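Local coordinates for protein endo-1,4-beta-xylanase C (Paenibacillus barcinonensis, PDB 4XUO) that hydrolyses internal beta-1,4 linkages of xylan as a multimodular endoxylanase, represented here by its first xylan-binding CBM22 module, at residues A[68-73]-A[153-158]; A[91-96]-A[133-138]. One frame throughout, in Å; residues are numbered along the deposited sequence.

How the interactions relate
Both interactions pair antiparallel strands of one beta-sandwich module, but in different sheets. Interaction 1 joins the start of strand 71-80 to the end of strand 146-157, its centre about 16 Å from the centre of the chain, and is only partly buried. Interaction 2 joins strands 87-96 and 132-139, its centre about 8 Å from that of the chain, with most of its touching residues buried. Along the chain it is nested inside the loop closed by interaction 1, and the nearest atoms of the two lie about 5 Å apart without touching. At 68-73 with 153-158 the register slips at a bulge; at 91-96 with 133-138 it stays regular, and one hydroxyl-carboxylate bond is added to the backbone bonds.

Interaction 1: residues A[68-73]-A[153-158]; sequences KNEVVE and IRLVKA
Val156 lays its CB against CG1 of Val71 at 3.8 Å, the two branched side chains meeting at a slant, while its CG2 reaches along to CB of Glu73 at 3.7 Å. The second touch follows from the torsion of Val156: CG1 stands opposite the backbone N (chi1 179°), which leaves CG2 beside that N and turned to Glu73. Val156 is the extra residue of its strand, and Val71 O serves both it and Lys157. Val71 O accepts from Val156 N at 2.8 Å and from Lys157 N at 3.1 Å, both donors tilted out of the carbonyl plane. Lys157 O in turn accepts from Val71 N. Beyond the bulge the pairing is ordinary again, Glu73 and Arg154 exchanging two backbone bonds. Val72 and Leu155 occupy the other face of the sheet from Val71 and Glu73. There CB of Val72 rests on CG2 of Ile153 at 3.9 Å, and CD1 of Leu155 extends to CB of Glu70 at 3.9 Å, crossing that side chain at about a right angle. The carboxylate of Glu70 turns back to its own chain, OE1 bonding to His67 N. Strand 119-125 flanks strand 71-80, with Gln124 touching both Val71 and Val156. Two consecutive residues facing one across an antiparallel pair make a classic beta bulge, here in the last strand of the CBM22 beta-sandwich, where the chain turns a corner at Val156.

Interaction 2: residues A[91-96]-A[133-138]; sequences FTVERR and LLLYLE
Thr92 grips Glu138 through its hydroxyl: OG1 donates to OE1 of Glu138 over a very short 2.5 Å. The threonine's rotation suits both neighbours, since chi1 of -62° sends OG1 to the carboxylate and places CG2 near Tyr136 OH, 3.7 Å away. CB of Thr92 sits over one face of the Tyr136 ring, 4.2 Å from its centroid, a CH-pi contact; CB of Glu94 lies at the ring edge, and Arg27 makes a cation-pi contact with the same ring. A leucine in place of Tyr136 has no ring, and Thr92 would probably be freer to turn away from Glu138 while Arg27 is left without its aromatic mate. Alternate residues pair across the contact: Thr92 and Tyr136 exchange two backbone bonds, N to O each way, and so do Glu94 and Leu134. The backbones of Val93 and Arg95 turn instead to strand 102-106. The charged ends of Glu94 and Arg95 find partners outside the pair: Glu94 OE2 takes the hydroxyl of Tyr104 and a salt bridge from Arg27, and Arg95 NE pairs with Asp105. On the opposite face CD1 of Leu137 lies over one face of the Phe91 ring, offset toward its rim. On this mainly apolar side Phe91 packs on Leu121, and Val93 and Leu133 on Tyr125, of strand 119-125 in the other sheet. Within its own sheet, strand 57-61 flanks 132-139 and strand 102-106 flanks 87-96.

Interaction 1: residues A[68-73]-A[153-158]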
loop_
_atom_site.group_PDB
_atom_site.type_symbol
_atom_site.label_atom_id
_atom_site.label_comp_id
_atom_site.label_asym_id
_atom_site.label_seq_id
_atom_site.Cartn_x
_atom_site.Cartn_y
_atom_site.Cartn_z
ATOM N N LYS A 68 12.179 5.320 13.492
ATOM C CA LYS A 68 12.320 6.771 13.514
ATOM C C LYS A 68 13.495 7.321 12.688
ATOM O O LYS A 68 14.618 6.855 12.799
ATOM C CB LYS A 68 12.458 7.258 14.962
ATOM C CG LYS A 68 12.281 8.758 15.095
ATOM C CD LYS A 68 12.644 9.219 16.507
ATOM C CE LYS A 68 11.460 9.134 17.427
ATOM N NZ LYS A 68 11.820 9.777 18.726
ATOM N N ASN A 69 13.188 8.305 11.856
ATOM C CA ASN A 69 14.141 9.011 10.972
ATOM C C ASN A 69 14.722 8.190 9.813
ATOM O O ASN A 69 15.537 8.709 9.042
ATOM C CB ASN A 69 15.262 9.704 11.792
ATOM C CG ASN A 69 14.741 10.780 12.724
ATOM O OD1 ASN A 69 13.894 11.618 12.355
ATOM N ND2 ASN A 69 15.231 10.762 13.948
ATOM N N GLU A 70 14.333 6.921 9.675
ATOM C CA GLU A 70 14.773 6.117 8.530
ATOM C C GLU A 70 14.068 6.673 7.307
ATOM O O GLU A 70 12.886 6.986 7.376
ATOM C CB GLU A 70 14.423 4.640 8.706
ATOM C CG GLU A 70 15.182 3.935 9.827
ATOM C CD GLU A 70 14.944 2.432 9.886
ATOM O OE1 GLU A 70 13.784 1.980 9.783
ATOM O OE2 GLU A 70 15.931 1.687 10.059
ATOM N N VAL A 71 14.799 6.848 6.205
ATOM C CA VAL A 71 14.139 7.129 4.911
ATOM C C VAL A 71 13.948 5.828 4.154
ATOM O O VAL A 71 14.917 5.094 3.891
ATOM C CB VAL A 71 14.939 8.113 4.070
ATOM C CG1 VAL A 71 14.231 8.361 2.752
ATOM C CG2 VAL A 71 15.110 9.425 4.828
ATOM N N VAL A 72 12.691 5.520 3.812
ATOM C CA VAL A 72 12.374 4.319 3.033
ATOM C C VAL A 72 11.701 4.650 1.698
ATOM O O VAL A 72 11.245 5.765 1.475
ATOM C CB VAL A 72 11.493 3.308 3.829
ATOM C CG1 VAL A 72 12.175 2.970 5.156
ATOM C CG2 VAL A 72 10.108 3.878 4.085
ATOM N N GLU A 73 11.706 3.671 0.808
ATOM C CA GLU A 73 11.061 3.779 -0.512
ATOM C C GLU A 73 10.007 2.668 -0.694
ATOM O O GLU A 73 10.321 1.474 -0.612
ATOM C CB GLU A 73 12.122 3.705 -1.620
ATOM C CG GLU A 73 11.640 4.117 -3.027
ATOM C CD GLU A 73 12.828 4.481 -3.925
ATOM O OE1 GLU A 73 13.031 5.685 -4.183
ATOM O OE2 GLU A 73 13.605 3.564 -4.272
ATOM N N ILE A 153 9.283 -2.442 0.060
ATOM C CA ILE A 153 9.770 -1.335 0.836
ATOM C C ILE A 153 11.293 -1.556 0.959
ATOM O O ILE A 153 11.704 -2.625 1.396
ATOM C CB ILE A 153 9.150 -1.280 2.251
ATOM C CG1 ILE A 153 7.624 -1.148 2.175
ATOM C CG2 ILE A 153 9.774 -0.157 3.043
ATOM C CD1 ILE A 153 6.930 -0.960 3.520
ATOM N N ARG A 154 12.068 -0.536 0.587
ATOM C CA ARG A 154 13.544 -0.569 0.580
ATOM C C ARG A 154 14.067 0.566 1.477
ATOM O O ARG A 154 13.510 1.663 1.528
ATOM C CB ARG A 154 14.058 -0.421 -0.882
ATOM C CG ARG A 154 15.577 -0.460 -1.049
ATOM C CD ARG A 154 15.991 0.008 -2.440
ATOM N NE ARG A 154 15.587 -0.958 -3.452
ATOM C CZ ARG A 154 16.319 -2.001 -3.839
ATOM N NH1 ARG A 154 17.525 -2.235 -3.308
ATOM N NH2 ARG A 154 15.846 -2.817 -4.772
ATOM N N LEU A 155 15.142 0.318 2.211
ATOM C CA LEU A 155 15.762 1.365 3.015
ATOM C C LEU A 155 16.625 2.224 2.100
ATOM O O LEU A 155 17.520 1.699 1.400
ATOM C CB LEU A 155 16.622 0.745 4.127
ATOM C CG LEU A 155 17.206 1.711 5.183
ATOM C CD1 LEU A 155 16.196 2.480 6.013
ATOM C CD2 LEU A 155 18.121 0.905 6.089
ATOM N N VAL A 156 16.338 3.516 2.100
ATOM C CA VAL A 156 17.100 4.500 1.331
ATOM C C VAL A 156 18.270 5.020 2.160
ATOM O O VAL A 156 19.407 5.051 1.656
ATOM C CB VAL A 156 16.243 5.704 0.874
ATOM C CG1 VAL A 156 17.114 6.708 0.104
ATOM C CG2 VAL A 156 15.098 5.231 -0.015
ATOM N N LYS A 157 17.967 5.467 3.386
ATOM C CA LYS A 157 18.946 6.035 4.336
ATOM C C LYS A 157 18.701 5.543 5.765
ATOM O O LYS A 157 17.600 5.723 6.338
ATOM C CB LYS A 157 18.891 7.559 4.324
ATOM C CG LYS A 157 20.126 8.204 4.987
ATOM C CD LYS A 157 19.953 9.695 5.251
ATOM C CE LYS A 157 21.223 10.290 5.864
ATOM N NZ LYS A 157 21.251 11.765 5.716
ATOM N N ALA A 158 19.735 4.932 6.352
ATOM C CA ALA A 158 19.661 4.525 7.761
ATOM C C ALA A 158 19.522 5.740 8.691
ATOM O O ALA A 158 19.897 6.873 8.334
ATOM C CB ALA A 158 20.878 3.685 8.138
#

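Interaction 2: residues A[91-96]-A[133-138]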
loop_
_atom_site.group_PDB
_atom_site.type_symbol
_atom_site.label_atom_id
_atom_site.label_comp_id
_atom_site.label_asym_id
_atom_site.label_seq_id
_atom_site.Cartn_x
_atom_site.Cartn_y
_atom_site.Cartn_z
ATOM N N PHE A 91 -0.774 5.831 -2.085
ATOM C CA PHE A 91 -0.468 5.317 -0.741
ATOM C C PHE A 91 -0.499 6.417 0.324
ATOM O O PHE A 91 0.032 7.480 0.109
ATOM C CB PHE A 91 0.940 4.732 -0.705
ATOM C CG PHE A 91 1.104 3.432 -1.451
ATOM C CD1 PHE A 91 0.477 2.278 -1.037
ATOM C CD2 PHE A 91 2.013 3.352 -2.524
ATOM C CE1 PHE A 91 0.675 1.080 -1.703
ATOM C CE2 PHE A 91 2.224 2.154 -3.172
ATOM C CZ PHE A 91 1.543 1.022 -2.769
ATOM N N THR A 92 -1.038 6.139 1.515
ATOM C CA THR A 92 -1.061 7.073 2.633
ATOM C C THR A 92 -0.604 6.297 3.892
ATOM O O THR A 92 -0.826 5.109 3.988
ATOM C CB THR A 92 -2.508 7.577 2.837
ATOM O OG1 THR A 92 -2.922 8.269 1.652
ATOM C CG2 THR A 92 -2.632 8.517 4.025
ATOM N N VAL A 93 0.097 6.964 4.800
ATOM C CA VAL A 93 0.432 6.404 6.130
ATOM C C VAL A 93 -0.346 7.166 7.220
ATOM O O VAL A 93 -0.219 8.366 7.388
ATOM C CB VAL A 93 1.962 6.431 6.394
ATOM C CG1 VAL A 93 2.278 5.888 7.799
ATOM C CG2 VAL A 93 2.675 5.577 5.355
ATOM N N GLU A 94 -1.183 6.420 7.937
ATOM C CA GLU A 94 -1.845 6.897 9.144
ATOM C C GLU A 94 -0.906 6.627 10.329
ATOM O O GLU A 94 -0.525 5.494 10.568
ATOM C CB GLU A 94 -3.147 6.121 9.289
ATOM C CG GLU A 94 -3.872 6.255 10.606
ATOM C CD GLU A 94 -5.154 5.448 10.566
ATOM O OE1 GLU A 94 -5.110 4.230 10.811
ATOM O OE2 GLU A 94 -6.195 6.027 10.252
ATOM N N ARG A 95 -0.530 7.694 11.049
ATOM C CA ARG A 95 0.542 7.691 12.052
ATOM C C ARG A 95 0.021 8.244 13.396
ATOM O O ARG A 95 -0.658 9.259 13.426
ATOM C CB ARG A 95 1.714 8.560 11.551
ATOM C CG ARG A 95 2.834 8.767 12.578
ATOM C CD ARG A 95 4.120 9.339 11.974
ATOM N NE ARG A 95 3.823 10.581 11.284
ATOM C CZ ARG A 95 3.741 11.779 11.875
ATOM N NH1 ARG A 95 4.040 11.952 13.159
ATOM N NH2 ARG A 95 3.389 12.831 11.165
ATOM N N ARG A 96 0.308 7.571 14.497
ATOM C CA ARG A 96 0.175 8.210 15.812
ATOM C C ARG A 96 1.447 8.959 16.117
ATOM O O ARG A 96 2.510 8.347 16.155
ATOM C CB ARG A 96 -0.024 7.187 16.904
ATOM C CG ARG A 96 -1.420 6.692 17.015
ATOM C CD ARG A 96 -1.554 5.845 18.255
ATOM N NE ARG A 96 -2.928 5.404 18.450
ATOM C CZ ARG A 96 -3.528 4.463 17.728
ATOM N NH1 ARG A 96 -2.885 3.844 16.741
ATOM N NH2 ARG A 96 -4.780 4.129 17.991
ATOM N N LEU A 133 2.276 3.063 12.875
ATOM C CA LEU A 133 2.240 3.422 11.429
ATOM C C LEU A 133 1.380 2.408 10.682
ATOM O O LEU A 133 1.620 1.204 10.800
ATOM C CB LEU A 133 3.636 3.313 10.810
ATOM C CG LEU A 133 4.715 4.173 11.427
ATOM C CD1 LEU A 133 6.067 3.749 10.851
ATOM C CD2 LEU A 133 4.430 5.643 11.159
ATOM N N LEU A 134 0.398 2.888 9.916
ATOM C CA LEU A 134 -0.430 2.033 9.092
ATOM C C LEU A 134 -0.460 2.551 7.653
ATOM O O LEU A 134 -0.941 3.655 7.388
ATOM C CB LEU A 134 -1.848 1.978 9.657
ATOM C CG LEU A 134 -2.688 1.108 8.736
ATOM C CD1 LEU A 134 -2.478 -0.354 9.058
ATOM C CD2 LEU A 134 -4.142 1.537 8.691
ATOM N N LEU A 135 0.073 1.748 6.740
ATOM C CA LEU A 135 0.037 2.052 5.289
ATOM C C LEU A 135 -1.280 1.547 4.697
ATOM O O LEU A 135 -1.736 0.448 5.002
ATOM C CB LEU A 135 1.210 1.335 4.607
ATOM C CG LEU A 135 1.296 1.474 3.076
ATOM C CD1 LEU A 135 1.593 2.910 2.758
ATOM C CD2 LEU A 135 2.423 0.566 2.573
ATOM N N TYR A 136 -1.888 2.335 3.835
ATOM C CA TYR A 136 -3.035 1.877 3.067
ATOM C C TYR A 136 -3.051 2.459 1.667
ATOM O O TYR A 136 -2.455 3.509 1.404
ATOM C CB TYR A 136 -4.388 2.087 3.792
ATOM C CG TYR A 136 -4.790 3.502 4.126
ATOM C CD1 TYR A 136 -4.191 4.180 5.182
ATOM C CD2 TYR A 136 -5.805 4.160 3.418
ATOM C CE1 TYR A 136 -4.559 5.456 5.507
ATOM C CE2 TYR A 136 -6.199 5.424 3.753
ATOM C CZ TYR A 136 -5.576 6.089 4.796
ATOM O OH TYR A 136 -5.964 7.367 5.135
ATOM N N LEU A 137 -3.735 1.747 0.777
ATOM C CA LEU A 137 -3.867 2.143 -0.642
ATOM C C LEU A 137 -5.324 2.570 -0.860
ATOM O O LEU A 137 -6.232 1.765 -0.649
ATOM C CB LEU A 137 -3.479 0.953 -1.518
ATOM C CG LEU A 137 -3.669 1.057 -3.028
ATOM C CD1 LEU A 137 -2.742 2.123 -3.637
ATOM C CD2 LEU A 137 -3.428 -0.289 -3.690
ATOM N N GLU A 138 -5.524 3.823 -1.273
ATOM C CA GLU A 138 -6.839 4.455 -1.314
ATOM C C GLU A 138 -7.067 5.190 -2.620
ATOM O O GLU A 138 -6.108 5.605 -3.306
ATOM C CB GLU A 138 -7.028 5.453 -0.142
ATOM C CG GLU A 138 -6.052 6.655 -0.109
ATOM C CD GLU A 138 -6.358 7.681 1.006
ATOM O OE1 GLU A 138 -5.408 8.314 1.539
ATOM O OE2 GLU A 138 -7.556 7.848 1.370
#